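PDB 2FZF: hypothetical protein from Pyrococcus furiosus, which is of unknown function but belongs to the rubrerythrin family of the ferritin clan, whose members commonly carry a di-iron site within a four-helix bundle. Local coordinates for residues 31-36 against 64-69; 25-30 against 83-88; 35-40 against 93-98. All blocks are in the same frame, centred on the assembly; numbering follows the deposited sequence.

Interaction 1 of 3, residues 31-36 against 64-69; sequences AEIGAR and KHEALL
E32 and E66 mark the point where two helical segments, 31-36 and 64-69, come nearest, their CA atoms 5.8 Å apart. The segments run almost antiparallel, at 163° between their N-to-C directions, and their axes approach to 8.9 Å. E32 enters from helix 21-44 with its CG at the edge of the H65 ring, in the ring plane, and its carboxylate tilted 55° against that plane; the finer detail of this pair is doubtful. From the next helical turn, L69 CD1 reaches within 4.3 Å of E32 OE2, the oxygen that is hydrogen-bonded to Y124 OH. Nearby I33 lies against E66, whose CG stands anti to the backbone N (chi1 -165°) and whose extended chain carries the carboxylate across to the isoleucine. I33 CG1 is 3.3 Å from E66 CD, and the tip CD1 of I33 is 3.4 Å from E66 OE2. That second oxygen forms a salt bridge with R70, which I33 also touches. Two kinds of chemistry thus adjoin: a partly exposed carboxylate backed by I33 and paired with R70, and a buried cluster in which E32 and H65 both touch E147. The cluster is consistent with the carboxylate-histidine di-iron centre of ferritin-like proteins. A metal role here is only inferred.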
ATOM      1  N   ALA A  31     -11.951  14.269  -7.424  1.00 39.33           N
ATOM      2  CA  ALA A  31     -10.670  14.042  -6.743  1.00 38.61           C
ATOM      3  C   ALA A  31      -9.838  13.002  -7.470  1.00 38.33           C
ATOM      4  O   ALA A  31      -8.630  13.171  -7.658  1.00 40.02           O
ATOM      5  CB  ALA A  31     -10.910  13.609  -5.308  1.00 38.03           C
ATOM      6  N   GLU A  32     -10.495  11.927  -7.876  1.00 36.33           N
ATOM      7  CA  GLU A  32      -9.811  10.864  -8.567  1.00 35.23           C
ATOM      8  C   GLU A  32      -9.320  11.305  -9.941  1.00 32.47           C
ATOM      9  O   GLU A  32      -8.317  10.812 -10.448  1.00 32.00           O
ATOM     10  CB  GLU A  32     -10.735   9.664  -8.700  1.00 39.87           C
ATOM     11  CG  GLU A  32     -10.114   8.392  -8.153  1.00 45.89           C
ATOM     12  CD  GLU A  32     -10.081   8.330  -6.635  1.00 47.75           C
ATOM     13  OE1 GLU A  32      -9.303   7.501  -6.097  1.00 49.57           O
ATOM     14  OE2 GLU A  32     -10.829   9.090  -5.981  1.00 46.44           O
ATOM     15  N   ILE A  33     -10.021  12.243 -10.549  1.00 29.11           N
ATOM     16  CA  ILE A  33      -9.610  12.697 -11.853  1.00 27.27           C
ATOM     17  C   ILE A  33      -8.325  13.499 -11.754  1.00 29.58           C
ATOM     18  O   ILE A  33      -7.370  13.275 -12.504  1.00 29.50           O
ATOM     19  CB  ILE A  33     -10.719  13.524 -12.488  1.00 23.67           C
ATOM     20  CG1 ILE A  33     -11.863  12.593 -12.835  1.00 23.90           C
ATOM     21  CG2 ILE A  33     -10.211  14.266 -13.704  1.00 20.52           C
ATOM     22  CD1 ILE A  33     -13.074  13.263 -13.382  1.00 26.37           C
ATOM     23  N   GLY A  34      -8.307  14.425 -10.807  1.00 30.75           N
ATOM     24  CA  GLY A  34      -7.148  15.272 -10.616  1.00 33.15           C
ATOM     25  C   GLY A  34      -5.957  14.519 -10.074  1.00 34.16           C
ATOM     26  O   GLY A  34      -4.811  14.895 -10.324  1.00 35.26           O
ATOM     27  N   ALA A  35      -6.237  13.460  -9.323  1.00 34.98           N
ATOM     28  CA  ALA A  35      -5.200  12.620  -8.745  1.00 35.48           C
ATOM     29  C   ALA A  35      -4.435  11.947  -9.873  1.00 36.77           C
ATOM     30  O   ALA A  35      -3.225  12.117 -10.008  1.00 38.92           O
ATOM     31  CB  ALA A  35      -5.832  11.583  -7.846  1.00 31.30           C
ATOM     32  N   ARG A  36      -5.163  11.194 -10.688  1.00 39.05           N
ATOM     33  CA  ARG A  36      -4.598  10.478 -11.816  1.00 40.84           C
ATOM     34  C   ARG A  36      -3.667  11.339 -12.625  1.00 40.83           C
ATOM     35  O   ARG A  36      -2.572  10.918 -12.986  1.00 42.26           O
ATOM     36  CB  ARG A  36      -5.700   9.995 -12.750  1.00 42.36           C
ATOM     37  CG  ARG A  36      -5.215   8.977 -13.762  1.00 44.94           C
ATOM     38  CD  ARG A  36      -6.080   8.940 -15.018  1.00 49.48           C
ATOM     39  NE  ARG A  36      -5.713   7.831 -15.911  1.00 52.01           N
ATOM     40  CZ  ARG A  36      -4.483   7.595 -16.368  1.00 52.64           C
ATOM     41  NH1 ARG A  36      -4.265   6.569 -17.170  1.00 54.09           N
ATOM     42  NH2 ARG A  36      -3.469   8.378 -16.026  1.00 54.12           N
ATOM     43  N   LYS A  64      -8.619   3.053 -12.477  1.00 52.08           N
ATOM     44  CA  LYS A  64      -9.924   2.428 -12.476  1.00 49.71           C
ATOM     45  C   LYS A  64     -10.882   3.015 -11.446  1.00 47.12           C
ATOM     46  O   LYS A  64     -12.071   2.709 -11.476  1.00 48.60           O
ATOM     47  CB  LYS A  64      -9.772   0.931 -12.223  1.00 52.50           C
ATOM     48  CG  LYS A  64      -9.249   0.611 -10.838  1.00 54.96           C
ATOM     49  CD  LYS A  64      -9.220  -0.877 -10.570  1.00 57.35           C
ATOM     50  CE  LYS A  64      -9.267  -1.135  -9.069  1.00 60.83           C
ATOM     51  NZ  LYS A  64      -8.208  -0.387  -8.306  1.00 63.54           N
ATOM     52  N   HIS A  65     -10.380   3.849 -10.539  1.00 43.56           N
ATOM     53  CA  HIS A  65     -11.228   4.446  -9.503  1.00 42.75           C
ATOM     54  C   HIS A  65     -12.331   5.328 -10.091  1.00 42.48           C
ATOM     55  O   HIS A  65     -13.484   5.282  -9.660  1.00 41.35           O
ATOM     56  CB  HIS A  65     -10.396   5.294  -8.536  1.00 42.93           C
ATOM     57  CG  HIS A  65      -9.528   4.503  -7.601  1.00 46.51           C
ATOM     58  ND1 HIS A  65      -9.443   3.127  -7.637  1.00 48.08           N
ATOM     59  CD2 HIS A  65      -8.703   4.904  -6.605  1.00 44.44           C
ATOM     60  CE1 HIS A  65      -8.599   2.717  -6.706  1.00 47.65           C
ATOM     61  NE2 HIS A  65      -8.137   3.775  -6.066  1.00 46.33           N
ATOM     62  N   GLU A  66     -11.969   6.142 -11.073  1.00 41.99           N
ATOM     63  CA  GLU A  66     -12.923   7.041 -11.690  1.00 42.53           C
ATOM     64  C   GLU A  66     -14.066   6.285 -12.322  1.00 44.31           C
ATOM     65  O   GLU A  66     -15.228   6.508 -11.994  1.00 45.22           O
ATOM     66  CB  GLU A  66     -12.245   7.878 -12.757  1.00 41.71           C
ATOM     67  CG  GLU A  66     -13.081   9.048 -13.176  1.00 40.57           C
ATOM     68  CD  GLU A  66     -12.514   9.774 -14.361  1.00 41.26           C
ATOM     69  OE1 GLU A  66     -11.271   9.782 -14.530  1.00 41.42           O
ATOM     70  OE2 GLU A  66     -13.323  10.355 -15.115  1.00 41.44           O
ATOM     71  N   ALA A  67     -13.730   5.389 -13.244  1.00 45.76           N
ATOM     72  CA  ALA A  67     -14.740   4.596 -13.929  1.00 45.32           C
ATOM     73  C   ALA A  67     -15.584   3.819 -12.919  1.00 45.41           C
ATOM     74  O   ALA A  67     -16.774   3.617 -13.143  1.00 47.08           O
ATOM     75  CB  ALA A  67     -14.078   3.646 -14.925  1.00 44.11           C
ATOM     76  N   LEU A  68     -14.977   3.388 -11.812  1.00 44.40           N
ATOM     77  CA  LEU A  68     -15.719   2.646 -10.795  1.00 43.32           C
ATOM     78  C   LEU A  68     -16.760   3.522 -10.108  1.00 41.65           C
ATOM     79  O   LEU A  68     -17.886   3.091  -9.849  1.00 42.33           O
ATOM     80  CB  LEU A  68     -14.776   2.067  -9.729  1.00 43.82           C
ATOM     81  CG  LEU A  68     -13.880   0.876 -10.120  1.00 45.47           C
ATOM     82  CD1 LEU A  68     -13.320   0.243  -8.854  1.00 42.97           C
ATOM     83  CD2 LEU A  68     -14.676  -0.165 -10.909  1.00 43.61           C
ATOM     84  N   LEU A  69     -16.381   4.758  -9.816  1.00 39.28           N
ATOM     85  CA  LEU A  69     -17.281   5.684  -9.153  1.00 36.98           C
ATOM     86  C   LEU A  69     -18.395   6.123 -10.083  1.00 37.02           C
ATOM     87  O   LEU A  69     -19.539   6.240  -9.662  1.00 37.98           O
ATOM     88  CB  LEU A  69     -16.511   6.917  -8.677  1.00 34.66           C
ATOM     89  CG  LEU A  69     -15.579   6.800  -7.479  1.00 28.61           C
ATOM     90  CD1 LEU A  69     -14.787   8.072  -7.325  1.00 27.98           C
ATOM     91  CD2 LEU A  69     -16.390   6.524  -6.243  1.00 29.74           C
TER

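Interaction 2 of 3, residues 25-30 against 83-88; sequences LGMAIK and VFPKEH
G26 and F84 bring helix 21-44 up against the loop 83-88, their CA atoms 4.9 Å apart, and the contact is made by van der Waals touches without a hydrogen bond between the segments. Backbone proximity comes first: with no side chain at G26, V83 O can approach to 3.6 Å from G26 CA. The carbonyl oxygen of G26 lies near the plane of the F84 ring, at the edge formed by CD2 and CE2, while also accepting the helical bond from K30 N.

Apolar contacts follow. The same ring edge meets I29, whose CB lies in the ring plane 3.8 Å from F84 CE2, with CG2 reaching on toward CZ; the two side chains cross at about a right angle. Farther along the loop, M27 packs against P85, M27 CG to P85 CG at 3.4 Å, and these two also cross at about a right angle. The methionine chain then turns at chi3 (43°), and the methyl CE of M27 settles 3.5 Å from H88 CA, so that M27 follows the loop over several residues.

K30 leaves the helix fully extended and crosses F84 obliquely, with K30 CB 3.8 Å from F84 CD2. Its NZ ends 3.6 Å from P85 O without a hydrogen bond.

Inside the bundle M27 continues onto F123 and I29 onto L69. A long connection from helix 63-76 to helix 103-129, laid along the first helix, is typical of the ferritin-like four-helix bundle.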
ATOM      1  N   LEU A  25     -20.323  12.099  -4.172  1.00 41.08           N
ATOM      2  CA  LEU A  25     -19.817  11.247  -5.237  1.00 40.45           C
ATOM      3  C   LEU A  25     -19.195  12.091  -6.347  1.00 40.97           C
ATOM      4  O   LEU A  25     -18.194  11.692  -6.934  1.00 44.02           O
ATOM      5  CB  LEU A  25     -20.916  10.354  -5.808  1.00 39.81           C
ATOM      6  CG  LEU A  25     -21.347   9.184  -4.918  1.00 36.23           C
ATOM      7  CD1 LEU A  25     -22.553   8.553  -5.537  1.00 37.39           C
ATOM      8  CD2 LEU A  25     -20.245   8.171  -4.759  1.00 34.52           C
ATOM      9  N   GLY A  26     -19.767  13.258  -6.633  1.00 39.09           N
ATOM     10  CA  GLY A  26     -19.183  14.101  -7.660  1.00 39.23           C
ATOM     11  C   GLY A  26     -17.788  14.557  -7.235  1.00 39.78           C
ATOM     12  O   GLY A  26     -16.856  14.620  -8.039  1.00 38.60           O
ATOM     13  N   MET A  27     -17.660  14.886  -5.953  1.00 41.13           N
ATOM     14  CA  MET A  27     -16.399  15.318  -5.367  1.00 39.24           C
ATOM     15  C   MET A  27     -15.370  14.213  -5.531  1.00 36.21           C
ATOM     16  O   MET A  27     -14.240  14.467  -5.955  1.00 34.41           O
ATOM     17  CB  MET A  27     -16.588  15.627  -3.878  1.00 42.03           C
ATOM     18  CG  MET A  27     -17.267  16.962  -3.600  1.00 47.87           C
ATOM     19  SD  MET A  27     -17.297  17.469  -1.839  1.00 53.07           S
ATOM     20  CE  MET A  27     -15.628  17.054  -1.361  1.00 52.29           C
ATOM     21  N   ALA A  28     -15.782  12.992  -5.185  1.00 34.33           N
ATOM     22  CA  ALA A  28     -14.933  11.797  -5.282  1.00 34.49           C
ATOM     23  C   ALA A  28     -14.382  11.648  -6.691  1.00 33.86           C
ATOM     24  O   ALA A  28     -13.177  11.538  -6.886  1.00 32.56           O
ATOM     25  CB  ALA A  28     -15.732  10.567  -4.911  1.00 32.40           C
ATOM     26  N   ILE A  29     -15.284  11.651  -7.666  1.00 34.16           N
ATOM     27  CA  ILE A  29     -14.896  11.541  -9.056  1.00 35.15           C
ATOM     28  C   ILE A  29     -13.882  12.637  -9.381  1.00 37.09           C
ATOM     29  O   ILE A  29     -12.827  12.370  -9.962  1.00 39.57           O
ATOM     30  CB  ILE A  29     -16.103  11.712  -9.993  1.00 33.18           C
ATOM     31  CG1 ILE A  29     -17.155  10.632  -9.704  1.00 32.10           C
ATOM     32  CG2 ILE A  29     -15.644  11.651 -11.434  1.00 31.01           C
ATOM     33  CD1 ILE A  29     -18.416  10.756 -10.538  1.00 29.57           C
ATOM     34  N   LYS A  30     -14.207  13.865  -8.991  1.00 35.84           N
ATOM     35  CA  LYS A  30     -13.350  15.006  -9.247  1.00 36.11           C
ATOM     36  C   LYS A  30     -11.984  14.788  -8.645  1.00 37.01           C
ATOM     37  O   LYS A  30     -10.965  15.084  -9.266  1.00 36.58           O
ATOM     38  CB  LYS A  30     -13.979  16.278  -8.662  1.00 38.18           C
ATOM     39  CG  LYS A  30     -13.404  17.593  -9.175  1.00 42.37           C
ATOM     40  CD  LYS A  30     -14.323  18.777  -8.829  1.00 48.54           C
ATOM     41  CE  LYS A  30     -13.857  20.100  -9.500  1.00 52.86           C
ATOM     42  NZ  LYS A  30     -14.863  21.220  -9.379  1.00 53.41           N
ATOM     43  N   VAL A  83     -22.725  15.823 -11.163  1.00 60.31           N
ATOM     44  CA  VAL A  83     -22.620  17.234 -10.823  1.00 62.94           C
ATOM     45  C   VAL A  83     -21.427  17.461  -9.885  1.00 62.66           C
ATOM     46  O   VAL A  83     -21.298  16.800  -8.857  1.00 63.54           O
ATOM     47  CB  VAL A  83     -23.920  17.741 -10.143  1.00 64.67           C
ATOM     48  CG1 VAL A  83     -24.355  16.777  -9.028  1.00 63.20           C
ATOM     49  CG2 VAL A  83     -23.690  19.145  -9.587  1.00 65.31           C
ATOM     50  N   PHE A  84     -20.552  18.391 -10.245  1.00 61.98           N
ATOM     51  CA  PHE A  84     -19.393  18.676  -9.414  1.00 61.53           C
ATOM     52  C   PHE A  84     -19.544  19.971  -8.620  1.00 62.15           C
ATOM     53  O   PHE A  84     -19.628  21.066  -9.196  1.00 63.03           O
ATOM     54  CB  PHE A  84     -18.120  18.758 -10.270  1.00 60.55           C
ATOM     55  CG  PHE A  84     -17.850  17.517 -11.069  1.00 60.33           C
ATOM     56  CD1 PHE A  84     -18.196  17.454 -12.413  1.00 59.51           C
ATOM     57  CD2 PHE A  84     -17.311  16.383 -10.457  1.00 58.70           C
ATOM     58  CE1 PHE A  84     -18.009  16.287 -13.134  1.00 59.80           C
ATOM     59  CE2 PHE A  84     -17.122  15.211 -11.171  1.00 57.39           C
ATOM     60  CZ  PHE A  84     -17.473  15.158 -12.511  1.00 59.06           C
ATOM     61  N   PRO A  85     -19.597  19.865  -7.283  1.00 61.20           N
ATOM     62  CA  PRO A  85     -19.727  21.063  -6.453  1.00 61.42           C
ATOM     63  C   PRO A  85     -18.427  21.881  -6.483  1.00 62.33           C
ATOM     64  O   PRO A  85     -17.352  21.330  -6.715  1.00 63.74           O
ATOM     65  CB  PRO A  85     -20.045  20.487  -5.070  1.00 60.73           C
ATOM     66  CG  PRO A  85     -19.388  19.148  -5.093  1.00 59.64           C
ATOM     67  CD  PRO A  85     -19.701  18.642  -6.471  1.00 60.21           C
ATOM     68  N   LYS A  86     -18.526  23.189  -6.259  1.00 62.28           N
ATOM     69  CA  LYS A  86     -17.343  24.046  -6.266  1.00 61.93           C
ATOM     70  C   LYS A  86     -16.418  23.682  -5.110  1.00 60.78           C
ATOM     71  O   LYS A  86     -15.200  23.657  -5.257  1.00 61.28           O
ATOM     72  CB  LYS A  86     -17.746  25.526  -6.147  1.00 64.19           C
ATOM     73  CG  LYS A  86     -18.515  26.091  -7.346  1.00 66.47           C
ATOM     74  CD  LYS A  86     -19.963  26.444  -7.000  1.00 67.66           C
ATOM     75  CE  LYS A  86     -20.047  27.622  -6.029  1.00 67.78           C
ATOM     76  NZ  LYS A  86     -21.456  27.988  -5.658  1.00 67.17           N
ATOM     77  N   GLU A  87     -17.003  23.396  -3.955  1.00 59.76           N
ATOM     78  CA  GLU A  87     -16.205  23.060  -2.796  1.00 59.64           C
ATOM     79  C   GLU A  87     -15.607  21.657  -2.922  1.00 58.72           C
ATOM     80  O   GLU A  87     -16.003  20.857  -3.779  1.00 58.77           O
ATOM     81  CB  GLU A  87     -17.049  23.181  -1.516  1.00 61.05           C
ATOM     82  CG  GLU A  87     -17.696  24.579  -1.253  1.00 63.83           C
ATOM     83  CD  GLU A  87     -16.694  25.730  -1.011  1.00 65.93           C
ATOM     84  OE1 GLU A  87     -15.718  25.562  -0.236  1.00 65.19           O
ATOM     85  OE2 GLU A  87     -16.906  26.825  -1.586  1.00 66.36           O
ATOM     86  N   HIS A  88     -14.628  21.367  -2.076  1.00 57.21           N
ATOM     87  CA  HIS A  88     -13.994  20.064  -2.100  1.00 54.91           C
ATOM     88  C   HIS A  88     -13.287  19.761  -0.783  1.00 54.50           C
ATOM     89  O   HIS A  88     -12.685  20.642  -0.162  1.00 54.88           O
ATOM     90  CB  HIS A  88     -13.020  19.980  -3.281  1.00 52.80           C
ATOM     91  CG  HIS A  88     -11.777  20.805  -3.122  1.00 52.80           C
ATOM     92  ND1 HIS A  88     -10.821  20.538  -2.167  1.00 51.56           N
ATOM     93  CD2 HIS A  88     -11.305  21.847  -3.848  1.00 52.43           C
ATOM     94  CE1 HIS A  88      -9.811  21.376  -2.311  1.00 49.86           C
ATOM     95  NE2 HIS A  88     -10.078  22.180  -3.323  1.00 51.42           N
TER

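Interaction 3 of 3, residues 35-40 against 93-98; sequences AREFYK and LQPVAR
F38 projects from helix 21-44 and packs against the loop segment 93-98, which passes so close that F38 CA and P95 CA are 4.3 Å apart. Ring contacts dominate. CG of F38 stands anti to the backbone N (chi1 163°), which swings the ring beside the loop, where L93 covers one face, its branch CD2 over the centre. L93 CD2 sits 4.0 Å from the centroid of the F38 ring and only 7° off the normal, a CH-pi contact, while CD1 of L93 packs on F38 CD1 and CB of L93 lies near CG.

The remaining apolar touch is with V96: its CG2 methyl stands 3.7 Å from F38 CE2, approaching obliquely. Between L93 and V96 the backbone presents an oxygen to the ring, Q94 O lying in the ring plane at the edge, 3.2 Å from F38 CD2.

At the solvent side, E37 and P95 run side by side and point the same way. The extended glutamate brings E37 OE1 to 3.7 Å from P95 CD, a touch between a carboxylate and a proline ring rather than a polar bond. On the helix itself F38 CD1 rests over the face of Y39, offset toward the rim.

Inward, F38 also meets L109 and A113, and L93 meets A116, all on helix 103-129. A polar tie farther along the loop joins A97 O to K45 NZ. Between the two segments themselves no hydrogen bond forms: the attachment is apolar, leucine and valine around one phenylalanine with P95 beside E37, and Q94 O meets only the C-H edge of the ring.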
ATOM      1  N   ALA A  35      -6.237  13.460  -9.323  1.00 34.98           N
ATOM      2  CA  ALA A  35      -5.200  12.620  -8.745  1.00 35.48           C
ATOM      3  C   ALA A  35      -4.435  11.947  -9.873  1.00 36.77           C
ATOM      4  O   ALA A  35      -3.225  12.117 -10.008  1.00 38.92           O
ATOM      5  CB  ALA A  35      -5.832  11.583  -7.846  1.00 31.30           C
ATOM      6  N   ARG A  36      -5.163  11.194 -10.688  1.00 39.05           N
ATOM      7  CA  ARG A  36      -4.598  10.478 -11.816  1.00 40.84           C
ATOM      8  C   ARG A  36      -3.667  11.339 -12.625  1.00 40.83           C
ATOM      9  O   ARG A  36      -2.572  10.918 -12.986  1.00 42.26           O
ATOM     10  CB  ARG A  36      -5.700   9.995 -12.750  1.00 42.36           C
ATOM     11  CG  ARG A  36      -5.215   8.977 -13.762  1.00 44.94           C
ATOM     12  CD  ARG A  36      -6.080   8.940 -15.018  1.00 49.48           C
ATOM     13  NE  ARG A  36      -5.713   7.831 -15.911  1.00 52.01           N
ATOM     14  CZ  ARG A  36      -4.483   7.595 -16.368  1.00 52.64           C
ATOM     15  NH1 ARG A  36      -4.265   6.569 -17.170  1.00 54.09           N
ATOM     16  NH2 ARG A  36      -3.469   8.378 -16.026  1.00 54.12           N
ATOM     17  N   GLU A  37      -4.103  12.551 -12.922  1.00 42.42           N
ATOM     18  CA  GLU A  37      -3.285  13.427 -13.735  1.00 45.27           C
ATOM     19  C   GLU A  37      -2.164  14.057 -12.933  1.00 45.26           C
ATOM     20  O   GLU A  37      -1.205  14.592 -13.496  1.00 45.33           O
ATOM     21  CB  GLU A  37      -4.161  14.489 -14.404  1.00 48.65           C
ATOM     22  CG  GLU A  37      -4.801  15.462 -13.460  1.00 55.31           C
ATOM     23  CD  GLU A  37      -5.625  16.520 -14.184  1.00 59.76           C
ATOM     24  OE1 GLU A  37      -5.764  17.637 -13.621  1.00 62.63           O
ATOM     25  OE2 GLU A  37      -6.138  16.238 -15.297  1.00 59.14           O
ATOM     26  N   PHE A  38      -2.278  13.964 -11.613  1.00 44.29           N
ATOM     27  CA  PHE A  38      -1.258  14.496 -10.726  1.00 42.94           C
ATOM     28  C   PHE A  38      -0.080  13.536 -10.711  1.00 43.83           C
ATOM     29  O   PHE A  38       1.077  13.944 -10.838  1.00 45.63           O
ATOM     30  CB  PHE A  38      -1.806  14.672  -9.307  1.00 40.14           C
ATOM     31  CG  PHE A  38      -0.738  14.825  -8.274  1.00 36.68           C
ATOM     32  CD1 PHE A  38      -0.420  13.772  -7.422  1.00 36.78           C
ATOM     33  CD2 PHE A  38       0.014  15.978  -8.212  1.00 34.65           C
ATOM     34  CE1 PHE A  38       0.641  13.867  -6.531  1.00 35.01           C
ATOM     35  CE2 PHE A  38       1.075  16.079  -7.325  1.00 36.70           C
ATOM     36  CZ  PHE A  38       1.388  15.018  -6.483  1.00 34.52           C
ATOM     37  N   TYR A  39      -0.373  12.255 -10.556  1.00 43.43           N
ATOM     38  CA  TYR A  39       0.683  11.259 -10.536  1.00 44.83           C
ATOM     39  C   TYR A  39       1.328  11.126 -11.910  1.00 45.52           C
ATOM     40  O   TYR A  39       2.544  10.942 -12.027  1.00 45.09           O
ATOM     41  CB  TYR A  39       0.110   9.927 -10.064  1.00 43.20           C
ATOM     42  CG  TYR A  39      -0.258   9.934  -8.599  1.00 41.57           C
ATOM     43  CD1 TYR A  39      -1.518   9.507  -8.172  1.00 40.49           C
ATOM     44  CD2 TYR A  39       0.682  10.301  -7.631  1.00 41.97           C
ATOM     45  CE1 TYR A  39      -1.830   9.436  -6.817  1.00 41.57           C
ATOM     46  CE2 TYR A  39       0.389  10.235  -6.278  1.00 42.30           C
ATOM     47  CZ  TYR A  39      -0.860   9.800  -5.875  1.00 43.91           C
ATOM     48  OH  TYR A  39      -1.115   9.704  -4.527  1.00 46.82           O
ATOM     49  N   LYS A  40       0.513  11.234 -12.952  1.00 47.43           N
ATOM     50  CA  LYS A  40       1.033  11.135 -14.312  1.00 48.42           C
ATOM     51  C   LYS A  40       2.137  12.152 -14.555  1.00 47.04           C
ATOM     52  O   LYS A  40       3.100  11.858 -15.252  1.00 47.25           O
ATOM     53  CB  LYS A  40      -0.085  11.355 -15.328  1.00 49.30           C
ATOM     54  CG  LYS A  40      -0.627  10.075 -15.929  1.00 51.93           C
ATOM     55  CD  LYS A  40       0.438   9.353 -16.750  1.00 55.46           C
ATOM     56  CE  LYS A  40       0.939  10.213 -17.919  1.00 57.03           C
ATOM     57  NZ  LYS A  40       1.981   9.518 -18.754  1.00 57.02           N
ATOM     58  N   LEU A  93      -4.919  18.195  -5.507  1.00 60.01           N
ATOM     59  CA  LEU A  93      -3.671  18.024  -6.241  1.00 59.77           C
ATOM     60  C   LEU A  93      -3.741  18.568  -7.666  1.00 60.15           C
ATOM     61  O   LEU A  93      -4.597  18.165  -8.458  1.00 60.08           O
ATOM     62  CB  LEU A  93      -3.295  16.539  -6.275  1.00 59.43           C
ATOM     63  CG  LEU A  93      -3.026  15.852  -4.935  1.00 58.62           C
ATOM     64  CD1 LEU A  93      -2.876  14.351  -5.145  1.00 58.36           C
ATOM     65  CD2 LEU A  93      -1.774  16.438  -4.311  1.00 56.93           C
ATOM     66  N   GLN A  94      -2.840  19.490  -7.986  1.00 59.77           N
ATOM     67  CA  GLN A  94      -2.790  20.066  -9.326  1.00 60.75           C
ATOM     68  C   GLN A  94      -1.708  19.325 -10.104  1.00 59.65           C
ATOM     69  O   GLN A  94      -0.750  18.826  -9.511  1.00 60.38           O
ATOM     70  CB  GLN A  94      -2.467  21.565  -9.250  1.00 62.65           C
ATOM     71  CG  GLN A  94      -3.652  22.496  -9.545  1.00 65.10           C
ATOM     72  CD  GLN A  94      -4.893  22.174  -8.723  1.00 67.96           C
ATOM     73  OE1 GLN A  94      -4.833  22.059  -7.496  1.00 69.87           O
ATOM     74  NE2 GLN A  94      -6.032  22.041  -9.399  1.00 69.09           N
ATOM     75  N   PRO A  95      -1.856  19.215 -11.440  1.00 58.48           N
ATOM     76  CA  PRO A  95      -0.848  18.514 -12.248  1.00 57.76           C
ATOM     77  C   PRO A  95       0.516  19.214 -12.202  1.00 57.55           C
ATOM     78  O   PRO A  95       0.599  20.440 -12.277  1.00 55.86           O
ATOM     79  CB  PRO A  95      -1.477  18.490 -13.644  1.00 57.20           C
ATOM     80  CG  PRO A  95      -2.393  19.681 -13.636  1.00 56.18           C
ATOM     81  CD  PRO A  95      -2.987  19.666 -12.267  1.00 56.38           C
ATOM     82  N   VAL A  96       1.583  18.430 -12.058  1.00 58.43           N
ATOM     83  CA  VAL A  96       2.930  18.991 -11.980  1.00 58.69           C
ATOM     84  C   VAL A  96       3.481  19.268 -13.368  1.00 60.16           C
ATOM     85  O   VAL A  96       3.736  18.342 -14.139  1.00 59.80           O
ATOM     86  CB  VAL A  96       3.900  18.039 -11.254  1.00 57.42           C
ATOM     87  CG1 VAL A  96       5.115  18.816 -10.762  1.00 54.17           C
ATOM     88  CG2 VAL A  96       3.187  17.336 -10.115  1.00 55.64           C
ATOM     89  N   ALA A  97       3.667  20.546 -13.682  1.00 61.58           N
ATOM     90  CA  ALA A  97       4.179  20.935 -14.990  1.00 64.06           C
ATOM     91  C   ALA A  97       5.615  21.473 -14.954  1.00 65.32           C
ATOM     92  O   ALA A  97       6.329  21.398 -15.954  1.00 65.12           O
ATOM     93  CB  ALA A  97       3.243  21.957 -15.626  1.00 63.46           C
ATOM     94  N   ARG A  98       6.034  22.000 -13.801  1.00 67.20           N
ATOM     95  CA  ARG A  98       7.383  22.547 -13.622  1.00 68.30           C
ATOM     96  C   ARG A  98       8.468  21.474 -13.516  1.00 68.86           C
ATOM     97  O   ARG A  98       8.178  20.285 -13.394  1.00 69.40           O
ATOM     98  CB  ARG A  98       7.435  23.434 -12.370  1.00 70.15           C
ATOM     99  CG  ARG A  98       6.970  22.769 -11.068  1.00 71.93           C
ATOM    100  CD  ARG A  98       7.096  23.751  -9.897  1.00 75.96           C
ATOM    101  NE  ARG A  98       6.141  23.511  -8.801  1.00 79.60           N
ATOM    102  CZ  ARG A  98       6.390  22.809  -7.695  1.00 80.26           C
ATOM    103  NH1 ARG A  98       5.442  22.670  -6.778  1.00 80.69           N
ATOM    104  NH2 ARG A  98       7.581  22.256  -7.495  1.00 80.67           N
TER

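All three interactions are built on helix 21-44, through segments 25-30, 31-36 and 35-40; interactions 1 and 3 share A35 and R36. Interaction 1 joins this helix to helix 63-76, interactions 2 and 3 to the loop leading on to helix 103-129. Because helix 63-76 precedes that loop, interaction 1 is nested inside the chain loop closed by interaction 2, whereas interactions 2 and 3 cross. The centres of interactions 1 and 2 lie about 11 Å apart, those of interactions 2 and 3 about 18 Å. L69 packs on A28 and I29, and I29 also meets F84 of the loop. Helix 21-44 thus supports both helix 63-76 and the crossover, consistent with a ferritin-like bundle.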